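Local coordinates for ornithine carbamoyltransferase, mitochondrial (Coccidioides immitis, PDB 3SDS), which catalyses the transfer of the carbamoyl group of carbamoyl phosphate to L-ornithine, giving L-citrulline and phosphate, in the first of three steps from ornithine to arginine, at residues V122-A127 against P145-L150; T153-Q158 against N198-D203; F163-E168 against F328-N333; G188-W193 against N214-T219; I262-W267 against F304-P309. All blocks are in the same frame, centred on the assembly; numbering follows the deposited sequence.

Interaction 1 (V122-A127 against P145-L150); sequences VSCIVA and PVINAL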
# COMPACT_ATOMS: atom_id res chain seq x y z
N VAL A 122 -15.55 -3.62 -3.63
CA VAL A 122 -15.10 -2.22 -3.45
C VAL A 122 -16.23 -1.24 -3.76
O VAL A 122 -17.28 -1.63 -4.30
CB VAL A 122 -13.83 -1.86 -4.32
CG1 VAL A 122 -12.71 -2.92 -4.16
CG2 VAL A 122 -14.18 -1.68 -5.78
N SER A 123 -16.01 0.04 -3.44
CA SER A 123 -17.00 1.08 -3.74
C SER A 123 -16.72 1.90 -5.02
O SER A 123 -17.63 2.61 -5.51
CB SER A 123 -17.13 2.01 -2.56
OG SER A 123 -17.44 1.26 -1.40
N CYS A 124 -15.49 1.83 -5.53
CA CYS A 124 -15.12 2.54 -6.75
C CYS A 124 -13.88 1.95 -7.38
O CYS A 124 -13.03 1.39 -6.69
CB CYS A 124 -14.87 4.03 -6.44
SG CYS A 124 -14.28 5.03 -7.85
N ILE A 125 -13.76 2.08 -8.70
CA ILE A 125 -12.49 1.77 -9.39
C ILE A 125 -11.95 2.98 -10.14
O ILE A 125 -12.65 3.56 -10.98
CB ILE A 125 -12.61 0.58 -10.37
CG1 ILE A 125 -13.25 -0.63 -9.68
CG2 ILE A 125 -11.24 0.24 -10.93
CD1 ILE A 125 -13.75 -1.71 -10.62
N VAL A 126 -10.72 3.38 -9.80
CA VAL A 126 -9.96 4.34 -10.60
C VAL A 126 -8.97 3.54 -11.44
O VAL A 126 -8.07 2.88 -10.90
CB VAL A 126 -9.21 5.35 -9.72
CG1 VAL A 126 -8.46 6.36 -10.60
CG2 VAL A 126 -10.16 6.07 -8.77
N ALA A 127 -9.12 3.57 -12.76
CA ALA A 127 -8.38 2.64 -13.62
C ALA A 127 -7.57 3.29 -14.71
O ALA A 127 -8.00 4.26 -15.33
CB ALA A 127 -9.34 1.61 -14.24
N PRO A 145 -19.23 2.73 -9.68
CA PRO A 145 -18.74 3.76 -10.62
C PRO A 145 -17.25 3.57 -11.01
O PRO A 145 -16.41 3.35 -10.12
CB PRO A 145 -18.91 5.07 -9.85
CG PRO A 145 -19.80 4.78 -8.72
CD PRO A 145 -19.88 3.32 -8.49
N VAL A 146 -16.93 3.65 -12.30
CA VAL A 146 -15.54 3.64 -12.76
C VAL A 146 -15.11 5.06 -13.17
O VAL A 146 -15.83 5.72 -13.91
CB VAL A 146 -15.31 2.63 -13.96
CG1 VAL A 146 -13.86 2.59 -14.38
CG2 VAL A 146 -15.77 1.21 -13.62
N ILE A 147 -13.95 5.52 -12.70
CA ILE A 147 -13.36 6.80 -13.17
C ILE A 147 -12.08 6.54 -13.99
O ILE A 147 -11.19 5.77 -13.55
CB ILE A 147 -13.03 7.71 -11.97
CG1 ILE A 147 -14.31 8.35 -11.43
CG2 ILE A 147 -11.95 8.78 -12.30
CD1 ILE A 147 -14.18 8.74 -9.95
N ASN A 148 -11.99 7.18 -15.16
CA ASN A 148 -10.85 7.01 -16.07
C ASN A 148 -9.60 7.79 -15.66
O ASN A 148 -9.54 9.01 -15.81
CB ASN A 148 -11.26 7.42 -17.49
CG ASN A 148 -10.23 7.05 -18.55
OD1 ASN A 148 -9.20 6.43 -18.25
ND2 ASN A 148 -10.51 7.42 -19.81
N ALA A 149 -8.59 7.08 -15.17
CA ALA A 149 -7.36 7.72 -14.70
C ALA A 149 -6.48 8.21 -15.84
O ALA A 149 -5.69 9.14 -15.67
CB ALA A 149 -6.57 6.77 -13.80
N LEU A 150 -6.61 7.56 -16.99
CA LEU A 150 -5.86 7.89 -18.21
C LEU A 150 -6.01 6.73 -19.17
O LEU A 150 -5.81 5.58 -18.81
CB LEU A 150 -4.37 8.15 -17.93
CG LEU A 150 -3.44 8.67 -19.05
CD1 LEU A 150 -2.27 9.52 -18.49
CD2 LEU A 150 -2.89 7.55 -19.99

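Interaction 2 (T153-Q158 against N198-D203); sequences TFHPLQ and NNVLFD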
# COMPACT_ATOMS: atom_id res chain seq x y z
N THR A 153 -7.07 7.92 -25.43
CA THR A 153 -7.75 9.08 -26.03
C THR A 153 -8.35 10.09 -25.03
O THR A 153 -8.67 11.21 -25.42
CB THR A 153 -8.90 8.65 -27.02
OG1 THR A 153 -9.96 8.01 -26.29
CG2 THR A 153 -8.41 7.71 -28.12
N PHE A 154 -8.53 9.71 -23.76
CA PHE A 154 -9.11 10.65 -22.79
C PHE A 154 -8.27 10.80 -21.53
O PHE A 154 -7.43 9.96 -21.24
CB PHE A 154 -10.55 10.26 -22.43
CG PHE A 154 -11.43 10.07 -23.62
CD1 PHE A 154 -11.69 11.13 -24.49
CD2 PHE A 154 -12.00 8.82 -23.89
CE1 PHE A 154 -12.51 10.95 -25.62
CE2 PHE A 154 -12.84 8.63 -25.01
CZ PHE A 154 -13.08 9.71 -25.88
N HIS A 155 -8.49 11.90 -20.79
CA HIS A 155 -7.86 12.14 -19.48
C HIS A 155 -8.72 13.14 -18.69
O HIS A 155 -8.27 14.24 -18.39
CB HIS A 155 -6.43 12.65 -19.64
CG HIS A 155 -5.58 12.55 -18.40
ND1 HIS A 155 -6.09 12.70 -17.12
CD2 HIS A 155 -4.25 12.34 -18.24
CE1 HIS A 155 -5.12 12.58 -16.24
NE2 HIS A 155 -3.99 12.35 -16.89
N PRO A 156 -9.96 12.76 -18.33
CA PRO A 156 -10.90 13.69 -17.69
C PRO A 156 -10.36 14.46 -16.46
O PRO A 156 -10.59 15.69 -16.35
CB PRO A 156 -12.08 12.78 -17.27
CG PRO A 156 -11.56 11.37 -17.38
CD PRO A 156 -10.52 11.40 -18.45
N LEU A 157 -9.66 13.77 -15.56
CA LEU A 157 -9.14 14.42 -14.34
C LEU A 157 -8.22 15.61 -14.64
O LEU A 157 -8.24 16.61 -13.92
CB LEU A 157 -8.46 13.42 -13.38
CG LEU A 157 -9.36 12.37 -12.71
CD1 LEU A 157 -8.52 11.35 -11.99
CD2 LEU A 157 -10.35 12.98 -11.74
N GLN A 158 -7.44 15.49 -15.72
CA GLN A 158 -6.49 16.54 -16.08
C GLN A 158 -7.18 17.84 -16.52
O GLN A 158 -6.80 18.94 -16.07
CB GLN A 158 -5.51 16.05 -17.15
CG GLN A 158 -4.38 17.05 -17.42
CD GLN A 158 -3.44 17.22 -16.21
OE1 GLN A 158 -3.04 16.24 -15.57
NE2 GLN A 158 -3.07 18.48 -15.91
N ASN A 198 -2.53 14.61 -28.38
CA ASN A 198 -2.70 13.43 -27.55
C ASN A 198 -3.91 13.49 -26.63
O ASN A 198 -4.66 14.48 -26.63
CB ASN A 198 -1.41 13.11 -26.78
CG ASN A 198 -1.02 14.20 -25.78
OD1 ASN A 198 -1.85 14.96 -25.28
ND2 ASN A 198 0.27 14.27 -25.48
N ASN A 199 -4.06 12.43 -25.84
CA ASN A 199 -5.14 12.29 -24.86
C ASN A 199 -5.49 13.55 -24.07
O ASN A 199 -6.67 13.91 -23.99
CB ASN A 199 -4.92 11.07 -23.92
CG ASN A 199 -3.56 11.08 -23.19
OD1 ASN A 199 -2.81 12.07 -23.19
ND2 ASN A 199 -3.25 9.96 -22.55
N VAL A 200 -4.48 14.23 -23.52
CA VAL A 200 -4.69 15.43 -22.71
C VAL A 200 -5.35 16.56 -23.51
O VAL A 200 -6.38 17.10 -23.09
CB VAL A 200 -3.39 15.91 -22.04
CG1 VAL A 200 -3.51 17.37 -21.61
CG2 VAL A 200 -3.00 14.97 -20.84
N LEU A 201 -4.76 16.90 -24.66
CA LEU A 201 -5.35 17.89 -25.55
C LEU A 201 -6.81 17.56 -25.89
O LEU A 201 -7.70 18.43 -25.79
CB LEU A 201 -4.52 18.03 -26.83
CG LEU A 201 -5.19 18.79 -27.97
CD1 LEU A 201 -5.53 20.21 -27.56
CD2 LEU A 201 -4.31 18.78 -29.20
N PHE A 202 -7.08 16.31 -26.25
CA PHE A 202 -8.44 15.93 -26.65
C PHE A 202 -9.50 16.42 -25.65
O PHE A 202 -10.41 17.17 -26.04
CB PHE A 202 -8.55 14.44 -26.93
CG PHE A 202 -7.54 13.92 -27.95
CD1 PHE A 202 -6.98 14.78 -28.90
CD2 PHE A 202 -7.18 12.58 -27.96
CE1 PHE A 202 -6.06 14.32 -29.81
CE2 PHE A 202 -6.26 12.11 -28.86
CZ PHE A 202 -5.69 12.97 -29.80
N ASP A 203 -9.34 16.04 -24.37
CA ASP A 203 -10.31 16.40 -23.32
C ASP A 203 -10.31 17.90 -23.00
O ASP A 203 -11.39 18.49 -22.78
CB ASP A 203 -10.09 15.61 -22.04
CG ASP A 203 -11.03 14.41 -21.90
OD1 ASP A 203 -12.25 14.51 -22.16
OD2 ASP A 203 -10.52 13.35 -21.49

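Interaction 3 (F163-E168 against F328-N333); sequences FLTIHE and FPEAEN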
# COMPACT_ATOMS: atom_id res chain seq x y z
N PHE A 163 -8.61 23.54 -15.93
CA PHE A 163 -9.59 24.63 -15.83
C PHE A 163 -9.69 25.27 -14.44
O PHE A 163 -9.91 26.47 -14.34
CB PHE A 163 -10.95 24.27 -16.46
CG PHE A 163 -11.02 24.61 -17.92
CD1 PHE A 163 -10.41 23.79 -18.87
CD2 PHE A 163 -11.63 25.79 -18.35
CE1 PHE A 163 -10.44 24.13 -20.23
CE2 PHE A 163 -11.65 26.14 -19.72
CZ PHE A 163 -11.06 25.31 -20.65
N LEU A 164 -9.47 24.49 -13.37
CA LEU A 164 -9.34 25.06 -12.03
C LEU A 164 -8.23 26.09 -12.02
O LEU A 164 -8.38 27.16 -11.43
CB LEU A 164 -9.00 23.98 -10.99
CG LEU A 164 -8.76 24.45 -9.53
CD1 LEU A 164 -9.87 25.39 -9.01
CD2 LEU A 164 -8.60 23.29 -8.58
N THR A 165 -7.11 25.76 -12.68
CA THR A 165 -5.93 26.59 -12.65
C THR A 165 -6.23 27.87 -13.41
O THR A 165 -5.94 28.96 -12.92
CB THR A 165 -4.73 25.88 -13.29
OG1 THR A 165 -4.65 24.54 -12.79
CG2 THR A 165 -3.45 26.61 -12.98
N ILE A 166 -6.82 27.73 -14.60
CA ILE A 166 -7.14 28.88 -15.46
C ILE A 166 -8.10 29.82 -14.72
O ILE A 166 -7.84 31.02 -14.65
CB ILE A 166 -7.67 28.41 -16.88
CG1 ILE A 166 -6.58 27.64 -17.65
CG2 ILE A 166 -8.21 29.60 -17.73
CD1 ILE A 166 -7.08 26.78 -18.81
N HIS A 167 -9.15 29.25 -14.13
CA HIS A 167 -10.15 29.98 -13.33
C HIS A 167 -9.58 30.81 -12.16
O HIS A 167 -10.12 31.87 -11.84
CB HIS A 167 -11.23 29.00 -12.83
CG HIS A 167 -12.22 29.61 -11.87
ND1 HIS A 167 -12.20 29.34 -10.51
CD2 HIS A 167 -13.27 30.44 -12.07
CE1 HIS A 167 -13.19 29.99 -9.92
NE2 HIS A 167 -13.85 30.67 -10.85
N GLU A 168 -8.52 30.33 -11.51
CA GLU A 168 -7.85 31.06 -10.43
C GLU A 168 -7.00 32.23 -10.93
O GLU A 168 -6.95 33.31 -10.31
CB GLU A 168 -6.91 30.13 -9.67
CG GLU A 168 -7.51 29.27 -8.59
CD GLU A 168 -6.45 28.36 -7.93
OE1 GLU A 168 -5.39 28.07 -8.57
OE2 GLU A 168 -6.70 27.93 -6.78
N PHE A 328 3.45 24.30 -11.30
CA PHE A 328 3.31 23.69 -9.97
C PHE A 328 1.89 23.83 -9.36
O PHE A 328 1.33 22.85 -8.84
CB PHE A 328 4.41 24.20 -9.02
CG PHE A 328 5.81 23.93 -9.53
CD1 PHE A 328 6.32 22.62 -9.55
CD2 PHE A 328 6.61 24.97 -10.01
CE1 PHE A 328 7.61 22.35 -10.03
CE2 PHE A 328 7.89 24.71 -10.51
CZ PHE A 328 8.40 23.40 -10.51
N PRO A 329 1.30 25.04 -9.42
CA PRO A 329 -0.11 25.07 -9.02
C PRO A 329 -0.98 24.06 -9.80
O PRO A 329 -1.83 23.41 -9.20
CB PRO A 329 -0.52 26.51 -9.32
CG PRO A 329 0.76 27.28 -9.09
CD PRO A 329 1.83 26.39 -9.66
N GLU A 330 -0.73 23.94 -11.11
CA GLU A 330 -1.46 23.00 -11.98
C GLU A 330 -1.29 21.55 -11.52
O GLU A 330 -2.24 20.77 -11.57
CB GLU A 330 -0.95 23.14 -13.42
CG GLU A 330 -1.71 22.31 -14.43
CD GLU A 330 -1.07 22.30 -15.82
OE1 GLU A 330 -0.02 22.95 -16.02
OE2 GLU A 330 -1.64 21.62 -16.72
N ALA A 331 -0.08 21.20 -11.08
CA ALA A 331 0.22 19.87 -10.55
C ALA A 331 -0.55 19.57 -9.25
O ALA A 331 -1.16 18.51 -9.12
CB ALA A 331 1.73 19.70 -10.35
N GLU A 332 -0.54 20.52 -8.32
CA GLU A 332 -1.30 20.45 -7.06
C GLU A 332 -2.82 20.42 -7.25
O GLU A 332 -3.54 19.77 -6.46
CB GLU A 332 -0.92 21.60 -6.12
CG GLU A 332 -1.79 21.69 -4.84
CD GLU A 332 -1.63 22.97 -4.05
OE1 GLU A 332 -0.59 23.67 -4.17
OE2 GLU A 332 -2.56 23.28 -3.27
N ASN A 333 -3.33 21.11 -8.28
CA ASN A 333 -4.77 21.10 -8.54
C ASN A 333 -5.32 19.70 -8.90
O ASN A 333 -6.54 19.53 -9.00
CB ASN A 333 -5.15 22.14 -9.59
CG ASN A 333 -5.02 23.60 -9.07
OD1 ASN A 333 -5.09 23.88 -7.87
ND2 ASN A 333 -4.83 24.54 -10.01

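Interaction 4 (G188-W193 against N214-T219); sequences GLKIAW and NVAVAT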
# COMPACT_ATOMS: atom_id res chain seq x y z
N GLY A 188 -14.22 33.89 -24.46
CA GLY A 188 -13.42 34.72 -25.34
C GLY A 188 -11.93 34.61 -25.11
O GLY A 188 -11.15 35.29 -25.78
N LEU A 189 -11.53 33.76 -24.15
CA LEU A 189 -10.12 33.43 -23.98
C LEU A 189 -9.54 32.60 -25.13
O LEU A 189 -10.28 31.94 -25.86
CB LEU A 189 -9.92 32.69 -22.67
CG LEU A 189 -9.24 33.50 -21.58
CD1 LEU A 189 -9.91 34.87 -21.38
CD2 LEU A 189 -9.24 32.69 -20.30
N LYS A 190 -8.22 32.66 -25.29
CA LYS A 190 -7.53 31.85 -26.29
C LYS A 190 -6.51 30.92 -25.65
O LYS A 190 -5.68 31.36 -24.84
CB LYS A 190 -6.83 32.72 -27.32
CG LYS A 190 -6.87 32.13 -28.71
CD LYS A 190 -5.61 32.34 -29.51
CE LYS A 190 -5.92 32.03 -30.97
NZ LYS A 190 -4.87 31.23 -31.68
N ILE A 191 -6.56 29.64 -26.02
CA ILE A 191 -5.52 28.66 -25.65
C ILE A 191 -4.74 28.19 -26.90
O ILE A 191 -5.33 27.85 -27.92
CB ILE A 191 -6.10 27.43 -24.84
CG1 ILE A 191 -6.72 27.88 -23.51
CG2 ILE A 191 -5.04 26.34 -24.58
CD1 ILE A 191 -7.51 26.79 -22.79
N ALA A 192 -3.42 28.19 -26.81
CA ALA A 192 -2.62 27.68 -27.90
C ALA A 192 -1.87 26.44 -27.46
O ALA A 192 -1.09 26.46 -26.50
CB ALA A 192 -1.64 28.74 -28.38
N TRP A 193 -2.15 25.34 -28.16
CA TRP A 193 -1.44 24.09 -27.96
C TRP A 193 -0.36 23.93 -29.04
O TRP A 193 -0.65 23.98 -30.24
CB TRP A 193 -2.42 22.92 -28.02
CG TRP A 193 -1.76 21.59 -27.82
CD1 TRP A 193 -0.93 20.92 -28.70
CD2 TRP A 193 -1.84 20.77 -26.65
NE1 TRP A 193 -0.49 19.74 -28.14
CE2 TRP A 193 -1.03 19.63 -26.88
CE3 TRP A 193 -2.51 20.90 -25.42
CZ2 TRP A 193 -0.90 18.60 -25.92
CZ3 TRP A 193 -2.37 19.90 -24.47
CH2 TRP A 193 -1.57 18.76 -24.73
N ASN A 214 -11.69 29.70 -26.89
CA ASN A 214 -11.06 29.39 -28.20
C ASN A 214 -9.73 28.62 -28.11
O ASN A 214 -8.87 28.96 -27.31
CB ASN A 214 -10.88 30.66 -29.04
CG ASN A 214 -12.21 31.38 -29.33
OD1 ASN A 214 -13.22 30.74 -29.66
ND2 ASN A 214 -12.20 32.71 -29.21
N VAL A 215 -9.59 27.57 -28.92
CA VAL A 215 -8.39 26.72 -28.89
C VAL A 215 -7.78 26.68 -30.27
O VAL A 215 -8.52 26.53 -31.26
CB VAL A 215 -8.73 25.26 -28.49
CG1 VAL A 215 -7.46 24.39 -28.54
CG2 VAL A 215 -9.35 25.20 -27.12
N ALA A 216 -6.45 26.78 -30.36
CA ALA A 216 -5.73 26.66 -31.65
C ALA A 216 -4.59 25.65 -31.56
O ALA A 216 -3.82 25.68 -30.60
CB ALA A 216 -5.22 28.00 -32.11
N VAL A 217 -4.48 24.75 -32.53
CA VAL A 217 -3.59 23.59 -32.37
C VAL A 217 -2.52 23.48 -33.46
O VAL A 217 -2.83 23.25 -34.64
CB VAL A 217 -4.39 22.25 -32.29
CG1 VAL A 217 -3.45 21.05 -32.19
CG2 VAL A 217 -5.36 22.25 -31.11
N ALA A 218 -1.26 23.61 -33.06
CA ALA A 218 -0.15 23.46 -34.00
C ALA A 218 0.52 22.11 -33.81
O ALA A 218 0.94 21.77 -32.69
CB ALA A 218 0.86 24.60 -33.86
N THR A 219 0.57 21.33 -34.89
CA THR A 219 1.21 20.01 -34.91
C THR A 219 1.90 19.78 -36.25
O THR A 219 1.50 20.35 -37.27
CB THR A 219 0.20 18.81 -34.73
OG1 THR A 219 -0.56 18.62 -35.92
CG2 THR A 219 -0.73 19.00 -33.52

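Interaction 5 (I262-W267 against F304-P309); sequences IVTDTW and FMHCLP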
# COMPACT_ATOMS: atom_id res chain seq x y z
N ILE A 262 -0.22 29.43 -23.31
CA ILE A 262 0.45 28.46 -24.19
C ILE A 262 0.71 27.12 -23.48
O ILE A 262 1.27 27.08 -22.38
CB ILE A 262 1.72 29.04 -24.86
CG1 ILE A 262 1.36 30.25 -25.72
CG2 ILE A 262 2.40 27.98 -25.72
CD1 ILE A 262 2.57 31.08 -26.21
N VAL A 263 0.28 26.03 -24.12
CA VAL A 263 0.41 24.68 -23.56
C VAL A 263 1.23 23.76 -24.47
O VAL A 263 1.10 23.80 -25.70
CB VAL A 263 -0.96 23.98 -23.35
CG1 VAL A 263 -0.86 23.02 -22.21
CG2 VAL A 263 -2.03 24.96 -23.06
N THR A 264 2.06 22.93 -23.85
CA THR A 264 2.69 21.81 -24.53
C THR A 264 2.67 20.52 -23.67
O THR A 264 2.07 20.49 -22.60
CB THR A 264 4.11 22.18 -25.04
OG1 THR A 264 4.59 21.16 -25.95
CG2 THR A 264 5.11 22.38 -23.88
N ASP A 265 3.33 19.47 -24.16
CA ASP A 265 3.38 18.16 -23.54
C ASP A 265 4.59 17.39 -24.08
O ASP A 265 5.02 17.63 -25.21
CB ASP A 265 2.11 17.38 -23.90
CG ASP A 265 1.92 16.11 -23.06
OD1 ASP A 265 2.85 15.72 -22.31
OD2 ASP A 265 0.82 15.50 -23.16
N THR A 266 5.11 16.47 -23.28
CA THR A 266 6.07 15.45 -23.73
C THR A 266 5.76 14.92 -25.14
O THR A 266 4.58 14.69 -25.46
CB THR A 266 6.13 14.26 -22.71
OG1 THR A 266 7.32 14.36 -21.92
CG2 THR A 266 6.12 12.89 -23.40
N TRP A 267 6.78 14.73 -25.97
CA TRP A 267 6.55 14.14 -27.30
C TRP A 267 6.40 12.62 -27.18
O TRP A 267 6.76 11.86 -28.08
CB TRP A 267 7.66 14.52 -28.31
CG TRP A 267 7.87 16.02 -28.53
CD1 TRP A 267 6.93 17.03 -28.38
CD2 TRP A 267 9.07 16.67 -28.96
NE1 TRP A 267 7.49 18.25 -28.68
CE2 TRP A 267 8.80 18.06 -29.04
CE3 TRP A 267 10.36 16.21 -29.29
CZ2 TRP A 267 9.78 19.00 -29.43
CZ3 TRP A 267 11.33 17.15 -29.68
CH2 TRP A 267 11.03 18.53 -29.75
N PHE A 304 2.12 30.02 -19.06
CA PHE A 304 2.55 28.71 -19.55
C PHE A 304 2.03 27.53 -18.72
O PHE A 304 2.00 27.60 -17.48
CB PHE A 304 4.08 28.66 -19.65
CG PHE A 304 4.61 27.32 -20.07
CD1 PHE A 304 4.50 26.90 -21.39
CD2 PHE A 304 5.21 26.48 -19.14
CE1 PHE A 304 4.98 25.65 -21.78
CE2 PHE A 304 5.70 25.23 -19.52
CZ PHE A 304 5.58 24.81 -20.84
N MET A 305 1.65 26.45 -19.42
CA MET A 305 1.10 25.22 -18.83
C MET A 305 1.62 23.94 -19.50
O MET A 305 1.72 23.86 -20.73
CB MET A 305 -0.43 25.26 -18.88
CG MET A 305 -1.07 26.29 -17.95
SD MET A 305 -2.87 26.36 -18.04
CE MET A 305 -3.27 24.74 -17.37
N HIS A 306 1.94 22.94 -18.67
CA HIS A 306 2.48 21.63 -19.07
C HIS A 306 2.07 20.67 -17.93
O HIS A 306 2.21 21.00 -16.76
CB HIS A 306 4.01 21.75 -19.16
CG HIS A 306 4.72 20.55 -19.72
ND1 HIS A 306 4.40 19.25 -19.38
CD2 HIS A 306 5.79 20.46 -20.55
CE1 HIS A 306 5.21 18.41 -20.01
NE2 HIS A 306 6.07 19.13 -20.72
N CYS A 307 1.53 19.50 -18.24
CA CYS A 307 1.00 18.65 -17.17
C CYS A 307 1.99 17.71 -16.46
O CYS A 307 1.58 16.92 -15.60
CB CYS A 307 -0.19 17.84 -17.68
SG CYS A 307 0.29 16.58 -18.86
N LEU A 308 3.27 17.78 -16.80
CA LEU A 308 4.33 17.00 -16.11
C LEU A 308 4.25 15.48 -16.30
O LEU A 308 3.15 14.94 -16.53
CB LEU A 308 4.38 17.34 -14.61
CG LEU A 308 4.53 18.81 -14.23
CD1 LEU A 308 4.75 18.90 -12.76
CD2 LEU A 308 5.68 19.48 -14.99
N PRO A 309 5.40 14.77 -16.26
CA PRO A 309 6.76 15.31 -16.13
C PRO A 309 7.18 16.05 -17.39
O PRO A 309 6.64 15.78 -18.47
CB PRO A 309 7.62 14.06 -15.97
CG PRO A 309 6.88 13.02 -16.76
CD PRO A 309 5.41 13.33 -16.57
O HOH W 1 -0.20 19.61 -20.56

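Interaction 1 (V122-A127 against P145-L150)
Ile125 bonds to both Pro145 and Ile147 across two parallel strands: its N gives to Pro145 O, and its O accepts from Ile147 N at 2.9 Å. Ala127 N then gives to Ile147 O at 3.1 Å. The last bond, from Ala149 N to Ala127 O at 2.9 Å, is more bent, with its donor tilted 34° from the carbonyl plane. It falls where the second strand turns a corner. Two CA-H...O contacts lie between these bonds, from Val146 CA to Ile125 O and from Val126 CA to Ile147 O.

Apolar contacts are few. On one face, CG1 of Val126 reaches the methyl CB of Ala149 at 3.7 Å. A chi1 of -179° puts CG1 beside the carbonyl carbon, on the side of that corner. Cys124 SG lies 4.3 Å from Ile147 CD1, and helix 327-347 packs on both residues. The other face carries Ile125, Val146 and Ala127, and helix 132-141 packs on the last two.

The polar end of Asn148 is held by Leu27 O, which accepts from ND2. Its OD1 takes a weak bond from Leu150 N. The two strands and helix 132-141 form a beta-alpha-beta unit of the carbamoyl phosphate-binding domain, with strand 146-148 at the edge of the parallel sheet within this chain.

Interaction 2 (T153-Q158 against N198-D203)
The chain at Thr153 and His155 runs close beside the first turn of helix 199-210, with Thr153 CA 4.3 Å from Asn199 CA. One hydrogen bond crosses the contact: His155 N gives to Asp203 OD2 at 2.6 Å, meeting the oxygen nearly along its C-O axis. The same OD2 of Asp203 sits 3.2 Å from Phe154 CB, at the edge of the Phe154 ring. Asp203 OD1 is taken by Ile29 N and Ser28 OG, so both carboxylate oxygens are used.

Thr153 O lies in the plane of the Phe202 ring, at its edge, 3.2 Å from CD2. Asn198 O stands above the centre of that ring. His155 holds the N-cap position of helix 156-169, and Asn198 that of helix 199-210. The contact thus brings together two helix starts from the two domains, beside the probable substrate site. As in related transcarbamylases, His155 and Gln158 probably bind carbamoyl phosphate and Asn199 ornithine.

The His155 ring lies alongside Val200, both pointing the same way, with His155 CD2 3.9 Å from Val200 CG2. A chi1 of -163° swings the ring away from its own backbone N and alongside that valine. Asn199 packs CB on Thr153 C, while its ND2 gives to Cys151 O. Gln158 NE2 gives to Asp162 OD1.

Interaction 3 (F163-E168 against F328-N333)
Asn333 and Thr165 make the hydrogen bond that joins these two helices. Asn333 ND2 donates to Thr165 OG1 at 2.8 Å, with an N-H...O angle of 157°. The hydroxyl oxygen lies in the amide plane of Asn333, and the bond is only moderately bent. Thr165 OG1 also rests 3.6 Å from Glu330 CA, one turn earlier on the second helix.

Leu164 lies against the same amide. Its CD2 is 3.6 Å from Asn333 CG and equally near OD1. With chi1 at 177°, the Leu164 branch points away from its own N and reaches Asn333. Glu168 OE1 comes no nearer than 3.9 Å to Asn333 ND2.

The next shell holds these groups in place. Thr165 OG1 is also bonded to Ala161 O, one turn back in its own helix. Lys48 NZ bonds to Asn333 OD1 and makes a salt bridge with Glu168 OE2, so one lysine serves both helices. Each end of the Asn333 amide therefore has a partner. Glu330 sends its extended chain away from Thr165, and its OE1 accepts from His306 N.

Phe328, Ala331 and Glu332 also pack on Val116, Val117 and Ser120 of the second subunit. The segment axes are 9.2 Å apart at an angle of 129°. This is a crossing of helices 156-169 and 327-347, the two interdomain helices of the carbamoyltransferase fold.

Interaction 4 (G188-W193 against N214-T219)
Leu189 O and Asn214 N begin a run of five backbone hydrogen bonds between two parallel strands. With helix 199-210 between them in the chain, the strands form a beta-alpha-beta unit of the ornithine-binding domain. Asn214 N gives to Leu189 O at 2.8 Å, and this is the most bent of the five. Ile191 N gives to Asn214 O at 2.7 Å. Ala216 N gives to Ile191 O, Trp193 N to Ala216 O, and Ala218 N to Trp193 O, the last of them nearly straight (172°).

Three of the accepting oxygens also take a CA-H...O contact. Asn214 O meets Lys190 CA, Ile191 O meets Val215 CA, and Ala216 O meets Ala192 CA.

On the other side of strand 190-194, Lys190 N gives to Asp260 OD2, and the Ala192 backbone bonds to Val261 and Val263. The polar side chains find partners beyond the two strands. Asn214 OD1 accepts from Asn245 N, and Trp193 NE1 gives to Asp196 O.

Trp193 shares a face with Ile191, Val215 and Val217, and helix 199-210 packs there. Trp193 CD1 lies beside Val217 CG1, 4.3 Å away. Lys190 lies on the opposite face, its chain kinked midway and near its end. Lys190 NZ passes 3.3 Å from Ala216 CB and donates to Ala255 O.

Interaction 5 (I262-W267 against F304-P309)
Two neighbouring parallel strands, 261-264 and 303-306, lead into active-site loops. Met305 N gives to Ile262 O at 3.1 Å, and Thr264 N gives to Met305 O at 3.3 Å. Val263 CG1 packs beside Met305 CB at 4.0 Å. On the other face, Thr264 CG2 touches the edge of the Phe304 ring, 3.9 Å from CE1. Thr264 CG2 also lies 3.9 Å from His306 CD2. The threonine is turned (chi1 -168°) so that OG1 bonds to Val194 O and the methyl faces the rings.

Past the last clear backbone bond, Thr264 O and Cys307 N are joined through a water. It donates to Thr264 O and accepts a weak bond from Cys307 N. Such loops at the C-terminal ends of parallel strands are where alpha/beta domains of this kind place their sites. Here, as in related enzymes, Asp265 probably binds ornithine and Cys307 is probably the proton acceptor.

The His306 ring has Asp265 CA over one face in a CH-pi contact, 4.2 Å from CA to the ring centroid. His306 ND1 accepts from Leu308 N at 3.2 Å, and its NE2 bonds to Glu314 OE2, which together hold the ring's rotation. Asp265 OD2 accepts from Asn198 ND2. A cis peptide precedes Pro309, which packs on Asn108 of the second subunit.

All five contacts are largely buried. Interactions 1, 4 and 5 join parallel strands through backbone hydrogen bonds, in two sheets: interaction 1 in that of the carbamoyl phosphate domain, interactions 4 and 5 in that of the ornithine domain, where Ala192 O meets Val263 N. Interactions 2 and 3 cross between the domains and both use helix 156-169. Each has one hydrogen bond across it, from backbone to carboxylate in interaction 2 and between side chains in interaction 3. Probable substrate-binding residues lie in interactions 2 and 5, which meet where Asn198 ND2 probably bonds to Asp265 OD2. Glu330 OE1 accepts from His306 N, joining interactions 3 and 5. Only these two reach the second subunit.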